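Local coordinates for protein TbpB (Actinobacillus pleuropneumoniae, PDB 3HOL) that probably binds host transferrin at the bacterial surface as the lipoprotein component of a receptor for iron acquisition, at residues V32-I46 with W126-E138. Residues are numbered along the deposited sequence; the frame is centred on the assembly and turned at random.
Sequences VKVPVSSFENKKVDI and WDFTSNANLNNEE
K43 and V44 form a short antiparallel ladder with N133 and A132, edging the last residues of strand 119-133 of the N-lobe beta barrel with a piece of the chain that loops out of the neighbouring five-stranded sheet. V44 and A132 make the hydrogen-bonded pair, V44 N giving to A132 O (2.8 Å) and A132 N to V44 O (3.0 Å). Beyond the non-hydrogen-bonded K43-N133 pair, L134 N donates to K42 O (2.7 Å). On one side of this ladder the A132 methyl lies between P35 and S37, with its CB 3.5 Å from S37 N, while S37 OG bonds to K155 O outside the contact. L134 follows A132 along S37, its CD1 resting against S37 OG and S38 C. The K43 chain, with CG anti to the backbone N (chi1 -159°), passes across the N133 amide, CD 3.5 Å from ND2. N133 OD1 in turn accepts from N135 N, closing an Asx turn. Further back, T129 OG1 abuts the V34 methyls. Just past the ladder, D45 OD1 accepts from two donors, K43 NZ of its own segment in a salt bridge and N131 ND2 across the contact (3.0 Å), its carboxylate nearly coplanar (23°) with the N131 amide, whose OD1 is held by R140.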
ATOM      1  N   VAL A  32      15.632  -0.630  11.959  1.00 10.67           N
ATOM      2  CA  VAL A  32      16.968  -1.179  11.996  1.00 10.60           C
ATOM      3  C   VAL A  32      17.588  -1.016  13.376  1.00 11.78           C
ATOM      4  O   VAL A  32      17.307  -0.033  14.093  1.00 10.37           O
ATOM      5  CB  VAL A  32      17.889  -0.566  10.901  1.00 10.48           C
ATOM      6  CG1 VAL A  32      18.416   0.840  11.262  1.00 11.75           C
ATOM      7  CG2 VAL A  32      19.066  -1.500  10.620  1.00 11.24           C
ATOM      8  N   LYS A  33      18.422  -2.000  13.736  1.00 11.49           N
ATOM      9  CA  LYS A  33      19.279  -1.924  14.928  1.00 12.07           C
ATOM     10  C   LYS A  33      20.480  -0.994  14.735  1.00 11.33           C
ATOM     11  O   LYS A  33      21.117  -0.955  13.652  1.00 10.06           O
ATOM     12  CB  LYS A  33      19.762  -3.312  15.297  1.00 13.33           C
ATOM     13  CG  LYS A  33      20.411  -3.369  16.653  1.00 19.18           C
ATOM     14  CD  LYS A  33      20.617  -4.830  17.154  1.00 28.49           C
ATOM     15  CE  LYS A  33      21.190  -5.741  16.084  1.00 30.93           C
ATOM     16  NZ  LYS A  33      22.216  -5.078  15.235  1.00 36.09           N
ATOM     17  N   VAL A  34      20.766  -0.214  15.778  1.00 10.21           N
ATOM     18  CA  VAL A  34      21.921   0.679  15.761  1.00 10.00           C
ATOM     19  C   VAL A  34      23.166  -0.280  15.786  1.00 10.21           C
ATOM     20  O   VAL A  34      23.233  -1.161  16.645  1.00  9.91           O
ATOM     21  CB  VAL A  34      21.858   1.635  16.984  1.00  9.73           C
ATOM     22  CG1 VAL A  34      23.160   2.440  17.154  1.00  8.40           C
ATOM     23  CG2 VAL A  34      20.652   2.581  16.879  1.00  8.51           C
ATOM     24  N   PRO A  35      24.085  -0.147  14.815  1.00 11.21           N
ATOM     25  CA  PRO A  35      25.275  -1.007  14.769  1.00 11.96           C
ATOM     26  C   PRO A  35      26.221  -0.779  15.946  1.00 11.47           C
ATOM     27  O   PRO A  35      26.388   0.344  16.415  1.00 10.52           O
ATOM     28  CB  PRO A  35      25.987  -0.554  13.496  1.00 10.95           C
ATOM     29  CG  PRO A  35      24.858  -0.120  12.606  1.00 13.08           C
ATOM     30  CD  PRO A  35      23.954   0.642  13.567  1.00 11.79           C
ATOM     31  N   VAL A  36      26.872  -1.851  16.356  1.00 13.00           N
ATOM     32  CA  VAL A  36      27.876  -1.844  17.412  1.00 13.25           C
ATOM     33  C   VAL A  36      29.103  -2.630  16.901  1.00 14.44           C
ATOM     34  O   VAL A  36      28.967  -3.744  16.398  1.00 15.28           O
ATOM     35  CB  VAL A  36      27.287  -2.493  18.692  1.00 14.05           C
ATOM     36  CG1 VAL A  36      28.393  -2.771  19.744  1.00 11.69           C
ATOM     37  CG2 VAL A  36      26.150  -1.582  19.279  1.00 12.34           C
ATOM     38  N   SER A  37      30.267  -2.016  16.963  1.00 15.09           N
ATOM     39  CA  SER A  37      31.495  -2.654  16.493  1.00 17.55           C
ATOM     40  C   SER A  37      32.324  -3.104  17.701  1.00 19.18           C
ATOM     41  O   SER A  37      31.838  -3.052  18.826  1.00 19.20           O
ATOM     42  CB  SER A  37      32.290  -1.701  15.608  1.00 16.29           C
ATOM     43  OG  SER A  37      32.722  -0.556  16.320  1.00 17.89           O
ATOM     44  N   SER A  38      33.556  -3.572  17.459  1.00 21.00           N
ATOM     45  CA  SER A  38      34.446  -4.032  18.532  1.00 23.29           C
ATOM     46  C   SER A  38      35.872  -3.993  18.031  1.00 24.80           C
ATOM     47  O   SER A  38      36.099  -3.814  16.830  1.00 23.71           O
ATOM     48  CB  SER A  38      34.111  -5.470  18.917  1.00 23.40           C
ATOM     49  OG  SER A  38      34.443  -6.322  17.827  1.00 25.30           O
ATOM     50  N   PHE A  39      36.834  -4.184  18.941  1.00 27.04           N
ATOM     51  CA  PHE A  39      38.263  -4.213  18.575  1.00 29.11           C
ATOM     52  C   PHE A  39      38.556  -5.243  17.472  1.00 29.07           C
ATOM     53  O   PHE A  39      39.401  -5.001  16.595  1.00 30.41           O
ATOM     54  CB  PHE A  39      39.165  -4.460  19.821  1.00 30.03           C
ATOM     55  CG  PHE A  39      40.374  -5.339  19.538  1.00 34.01           C
ATOM     56  CD1 PHE A  39      41.567  -4.781  19.037  1.00 36.64           C
ATOM     57  CD2 PHE A  39      40.310  -6.740  19.748  1.00 37.39           C
ATOM     58  CE1 PHE A  39      42.688  -5.598  18.748  1.00 37.12           C
ATOM     59  CE2 PHE A  39      41.414  -7.568  19.466  1.00 39.26           C
ATOM     60  CZ  PHE A  39      42.618  -6.996  18.962  1.00 39.06           C
ATOM     61  N   GLU A  40      37.879  -6.385  17.531  1.00 29.29           N
ATOM     62  CA  GLU A  40      38.053  -7.458  16.560  1.00 30.53           C
ATOM     63  C   GLU A  40      37.393  -7.206  15.175  1.00 29.89           C
ATOM     64  O   GLU A  40      37.958  -7.617  14.137  1.00 29.36           O
ATOM     65  CB  GLU A  40      37.543  -8.774  17.133  1.00 31.39           C
ATOM     66  CG  GLU A  40      36.825  -9.615  16.061  1.00 36.50           C
ATOM     67  CD  GLU A  40      36.250 -10.913  16.581  1.00 41.95           C
ATOM     68  OE1 GLU A  40      35.384 -10.863  17.483  1.00 46.63           O
ATOM     69  OE2 GLU A  40      36.663 -11.979  16.076  1.00 45.38           O
ATOM     70  N   ASN A  41      36.214  -6.566  15.176  1.00 28.52           N
ATOM     71  CA  ASN A  41      35.478  -6.132  13.967  1.00 27.32           C
ATOM     72  C   ASN A  41      35.206  -4.678  14.129  1.00 24.91           C
ATOM     73  O   ASN A  41      34.168  -4.325  14.690  1.00 23.64           O
ATOM     74  CB  ASN A  41      34.093  -6.771  13.853  1.00 28.33           C
ATOM     75  CG  ASN A  41      34.124  -8.215  13.488  1.00 32.97           C
ATOM     76  OD1 ASN A  41      33.383  -9.006  14.082  1.00 37.22           O
ATOM     77  ND2 ASN A  41      34.926  -8.587  12.478  1.00 34.55           N
ATOM     78  N   LYS A  42      36.111  -3.839  13.655  1.00 23.25           N
ATOM     79  CA  LYS A  42      36.082  -2.424  13.960  1.00 22.72           C
ATOM     80  C   LYS A  42      35.096  -1.615  13.134  1.00 22.27           C
ATOM     81  O   LYS A  42      34.728  -0.532  13.534  1.00 21.99           O
ATOM     82  CB  LYS A  42      37.468  -1.830  13.787  1.00 23.14           C
ATOM     83  CG  LYS A  42      38.539  -2.501  14.630  1.00 25.11           C
ATOM     84  CD  LYS A  42      39.735  -1.609  14.648  1.00 28.61           C
ATOM     85  CE  LYS A  42      40.902  -2.228  15.382  1.00 32.05           C
ATOM     86  NZ  LYS A  42      41.839  -1.108  15.614  1.00 35.39           N
ATOM     87  N   LYS A  43      34.720  -2.121  11.959  1.00 22.19           N
ATOM     88  CA  LYS A  43      33.681  -1.467  11.122  1.00 22.06           C
ATOM     89  C   LYS A  43      32.455  -2.389  11.038  1.00 20.69           C
ATOM     90  O   LYS A  43      32.559  -3.563  10.637  1.00 21.31           O
ATOM     91  CB  LYS A  43      34.251  -1.114   9.740  1.00 22.57           C
ATOM     92  CG  LYS A  43      33.503  -0.029   8.966  1.00 24.85           C
ATOM     93  CD  LYS A  43      34.268   0.358   7.675  1.00 26.28           C
ATOM     94  CE  LYS A  43      33.356   1.004   6.642  1.00 28.77           C
ATOM     95  NZ  LYS A  43      32.500  -0.032   6.030  1.00 31.67           N
ATOM     96  N   VAL A  44      31.306  -1.894  11.476  1.00 17.80           N
ATOM     97  CA  VAL A  44      30.062  -2.643  11.369  1.00 16.83           C
ATOM     98  C   VAL A  44      29.004  -1.701  10.746  1.00 16.72           C
ATOM     99  O   VAL A  44      28.714  -0.605  11.283  1.00 16.48           O
ATOM    100  CB  VAL A  44      29.590  -3.224  12.726  1.00 16.83           C
ATOM    101  CG1 VAL A  44      28.151  -3.821  12.656  1.00 14.13           C
ATOM    102  CG2 VAL A  44      30.585  -4.307  13.247  1.00 18.21           C
ATOM    103  N   ASP A  45      28.461  -2.137   9.613  1.00 15.62           N
ATOM    104  CA  ASP A  45      27.640  -1.265   8.761  1.00 14.37           C
ATOM    105  C   ASP A  45      26.165  -1.433   9.078  1.00 12.77           C
ATOM    106  O   ASP A  45      25.790  -2.354   9.790  1.00 11.59           O
ATOM    107  CB  ASP A  45      27.886  -1.613   7.281  1.00 15.44           C
ATOM    108  CG  ASP A  45      29.258  -1.133   6.786  1.00 16.57           C
ATOM    109  OD1 ASP A  45      29.860  -0.224   7.372  1.00 18.77           O
ATOM    110  OD2 ASP A  45      29.745  -1.726   5.823  1.00 21.21           O
ATOM    111  N   ILE A  46      25.322  -0.559   8.523  1.00 11.74           N
ATOM    112  CA  ILE A  46      23.882  -0.775   8.560  1.00 10.62           C
ATOM    113  C   ILE A  46      23.604  -2.126   7.916  1.00 12.48           C
ATOM    114  O   ILE A  46      24.078  -2.381   6.800  1.00 11.33           O
ATOM    115  CB  ILE A  46      23.135   0.361   7.805  1.00 10.31           C
ATOM    116  CG1 ILE A  46      23.513   1.747   8.379  1.00  8.34           C
ATOM    117  CG2 ILE A  46      21.602   0.170   7.837  1.00  8.74           C
ATOM    118  CD1 ILE A  46      23.014   1.957   9.819  1.00 10.39           C
ATOM    119  N   TRP A 126      13.329  14.320  10.826  1.00  7.65           N
ATOM    120  CA  TRP A 126      14.015  13.130  10.354  1.00  8.10           C
ATOM    121  C   TRP A 126      14.901  12.674  11.523  1.00  8.14           C
ATOM    122  O   TRP A 126      15.083  13.430  12.484  1.00  7.08           O
ATOM    123  CB  TRP A 126      14.786  13.388   9.058  1.00  7.58           C
ATOM    124  CG  TRP A 126      15.978  14.397   9.129  1.00  8.57           C
ATOM    125  CD1 TRP A 126      15.904  15.778   9.234  1.00  9.48           C
ATOM    126  CD2 TRP A 126      17.369  14.084   9.026  1.00  9.30           C
ATOM    127  NE1 TRP A 126      17.180  16.324   9.242  1.00  9.23           N
ATOM    128  CE2 TRP A 126      18.089  15.305   9.118  1.00  7.92           C
ATOM    129  CE3 TRP A 126      18.084  12.882   8.902  1.00 11.66           C
ATOM    130  CZ2 TRP A 126      19.479  15.360   9.083  1.00  9.99           C
ATOM    131  CZ3 TRP A 126      19.487  12.934   8.857  1.00 13.00           C
ATOM    132  CH2 TRP A 126      20.167  14.180   8.951  1.00 11.91           C
ATOM    133  N   ASP A 127      15.357  11.424  11.457  1.00  5.99           N
ATOM    134  CA  ASP A 127      16.174  10.790  12.472  1.00  5.90           C
ATOM    135  C   ASP A 127      17.110   9.842  11.729  1.00  6.96           C
ATOM    136  O   ASP A 127      16.888   9.566  10.540  1.00  6.70           O
ATOM    137  CB  ASP A 127      15.264   9.996  13.430  1.00  5.54           C
ATOM    138  CG  ASP A 127      14.565  10.913  14.437  1.00  6.43           C
ATOM    139  OD1 ASP A 127      15.276  11.422  15.313  1.00  6.62           O
ATOM    140  OD2 ASP A 127      13.320  11.094  14.329  1.00  6.12           O
ATOM    141  N   PHE A 128      18.127   9.321  12.416  1.00  7.45           N
ATOM    142  CA  PHE A 128      19.143   8.511  11.761  1.00  8.97           C
ATOM    143  C   PHE A 128      19.900   7.710  12.774  1.00  9.06           C
ATOM    144  O   PHE A 128      19.904   8.040  13.986  1.00  8.25           O
ATOM    145  CB  PHE A 128      20.185   9.374  10.981  1.00  9.22           C
ATOM    146  CG  PHE A 128      20.965  10.365  11.855  1.00 11.23           C
ATOM    147  CD1 PHE A 128      22.147   9.983  12.499  1.00 12.57           C
ATOM    148  CD2 PHE A 128      20.536  11.684  11.998  1.00  9.86           C
ATOM    149  CE1 PHE A 128      22.853  10.902  13.313  1.00 11.98           C
ATOM    150  CE2 PHE A 128      21.230  12.590  12.804  1.00 10.17           C
ATOM    151  CZ  PHE A 128      22.396  12.185  13.456  1.00 12.15           C
ATOM    152  N   THR A 129      20.576   6.679  12.261  1.00  7.79           N
ATOM    153  CA  THR A 129      21.695   6.078  13.008  1.00  8.54           C
ATOM    154  C   THR A 129      22.889   5.964  12.067  1.00  8.80           C
ATOM    155  O   THR A 129      22.707   5.640  10.883  1.00  7.43           O
ATOM    156  CB  THR A 129      21.366   4.699  13.683  1.00  8.77           C
ATOM    157  OG1 THR A 129      22.567   4.160  14.274  1.00 10.01           O
ATOM    158  CG2 THR A 129      20.777   3.633  12.668  1.00  7.41           C
ATOM    159  N   SER A 130      24.087   6.299  12.543  1.00  9.80           N
ATOM    160  CA  SER A 130      25.263   5.994  11.704  1.00 10.63           C
ATOM    161  C   SER A 130      25.651   4.521  11.854  1.00 11.03           C
ATOM    162  O   SER A 130      25.025   3.760  12.596  1.00 10.14           O
ATOM    163  CB  SER A 130      26.439   6.916  12.035  1.00 10.77           C
ATOM    164  OG  SER A 130      27.057   6.449  13.229  1.00  8.38           O
ATOM    165  N   ASN A 131      26.653   4.082  11.090  1.00 12.60           N
ATOM    166  CA  ASN A 131      27.255   2.792  11.379  1.00 13.46           C
ATOM    167  C   ASN A 131      28.261   2.974  12.528  1.00 13.91           C
ATOM    168  O   ASN A 131      28.383   4.100  13.059  1.00 13.94           O
ATOM    169  CB  ASN A 131      27.924   2.219  10.116  1.00 14.36           C
ATOM    170  CG  ASN A 131      29.099   3.028   9.649  1.00 13.78           C
ATOM    171  OD1 ASN A 131      29.273   4.196   9.994  1.00 16.73           O
ATOM    172  ND2 ASN A 131      29.928   2.399   8.808  1.00 18.88           N
ATOM    173  N   ALA A 132      28.968   1.892  12.888  1.00 14.05           N
ATOM    174  CA  ALA A 132      29.993   1.902  13.946  1.00 14.09           C
ATOM    175  C   ALA A 132      31.368   1.689  13.314  1.00 15.58           C
ATOM    176  O   ALA A 132      31.590   0.681  12.629  1.00 16.09           O
ATOM    177  CB  ALA A 132      29.718   0.830  15.019  1.00 12.70           C
ATOM    178  N   ASN A 133      32.280   2.626  13.536  1.00 15.50           N
ATOM    179  CA  ASN A 133      33.630   2.536  12.932  1.00 17.83           C
ATOM    180  C   ASN A 133      34.679   2.951  13.912  1.00 17.75           C
ATOM    181  O   ASN A 133      34.872   4.151  14.155  1.00 16.79           O
ATOM    182  CB  ASN A 133      33.779   3.390  11.677  1.00 16.54           C
ATOM    183  CG  ASN A 133      34.973   2.964  10.804  1.00 22.01           C
ATOM    184  OD1 ASN A 133      35.934   2.392  11.310  1.00 22.35           O
ATOM    185  ND2 ASN A 133      34.915   3.282   9.486  1.00 16.46           N
ATOM    186  N   LEU A 134      35.369   1.946  14.445  1.00 19.47           N
ATOM    187  CA  LEU A 134      36.433   2.144  15.433  1.00 21.57           C
ATOM    188  C   LEU A 134      37.805   2.379  14.819  1.00 24.19           C
ATOM    189  O   LEU A 134      38.767   2.668  15.550  1.00 24.22           O
ATOM    190  CB  LEU A 134      36.524   0.922  16.345  1.00 20.85           C
ATOM    191  CG  LEU A 134      35.778   0.993  17.676  1.00 21.16           C
ATOM    192  CD1 LEU A 134      35.736  -0.398  18.303  1.00 20.56           C
ATOM    193  CD2 LEU A 134      36.410   1.991  18.620  1.00 21.79           C
ATOM    194  N   ASN A 135      37.905   2.237  13.499  1.00 25.74           N
ATOM    195  CA  ASN A 135      39.186   2.417  12.819  1.00 28.53           C
ATOM    196  C   ASN A 135      39.806   3.797  13.014  1.00 29.61           C
ATOM    197  O   ASN A 135      39.190   4.822  12.686  1.00 28.38           O
ATOM    198  CB  ASN A 135      39.053   2.091  11.340  1.00 28.56           C
ATOM    199  CG  ASN A 135      38.805   0.624  11.103  1.00 31.40           C
ATOM    200  OD1 ASN A 135      39.572  -0.231  11.555  1.00 34.00           O
ATOM    201  ND2 ASN A 135      37.717   0.315  10.419  1.00 31.88           N
ATOM    202  N   ASN A 136      41.030   3.819  13.559  1.00 31.38           N
ATOM    203  CA  ASN A 136      41.768   5.070  13.755  1.00 33.01           C
ATOM    204  C   ASN A 136      41.842   5.930  12.517  1.00 33.07           C
ATOM    205  O   ASN A 136      41.814   7.149  12.608  1.00 33.29           O
ATOM    206  CB  ASN A 136      43.193   4.806  14.262  1.00 34.48           C
ATOM    207  CG  ASN A 136      43.295   4.852  15.799  1.00 37.81           C
ATOM    208  OD1 ASN A 136      42.302   5.096  16.504  1.00 41.76           O
ATOM    209  ND2 ASN A 136      44.508   4.617  16.320  1.00 40.02           N
ATOM    210  N   GLU A 137      41.921   5.283  11.361  1.00 33.40           N
ATOM    211  CA  GLU A 137      42.024   5.970  10.080  1.00 33.81           C
ATOM    212  C   GLU A 137      40.769   6.813   9.815  1.00 32.92           C
ATOM    213  O   GLU A 137      40.876   7.912   9.267  1.00 32.49           O
ATOM    214  CB  GLU A 137      42.215   4.934   8.957  1.00 34.59           C
ATOM    215  CG  GLU A 137      42.774   5.470   7.647  1.00 38.86           C
ATOM    216  CD  GLU A 137      41.789   6.369   6.880  1.00 44.12           C
ATOM    217  OE1 GLU A 137      40.557   6.100   6.909  1.00 46.17           O
ATOM    218  OE2 GLU A 137      42.258   7.354   6.256  1.00 44.62           O
ATOM    219  N   GLU A 138      39.593   6.298  10.212  1.00 30.66           N
ATOM    220  CA  GLU A 138      38.322   6.956   9.904  1.00 28.94           C
ATOM    221  C   GLU A 138      38.223   8.361  10.484  1.00 27.85           C
ATOM    222  O   GLU A 138      37.601   9.233   9.877  1.00 28.20           O
ATOM    223  CB  GLU A 138      37.134   6.093  10.347  1.00 29.20           C
ATOM    224  CG  GLU A 138      35.744   6.642   9.955  1.00 29.04           C
ATOM    225  CD  GLU A 138      35.512   6.741   8.443  1.00 32.10           C
ATOM    226  OE1 GLU A 138      36.294   6.181   7.643  1.00 33.66           O
ATOM    227  OE2 GLU A 138      34.534   7.393   8.039  1.00 32.98           O
TER
HETATM  228  O   HOH W   1      42.274   1.251  13.662  1.00 44.31           O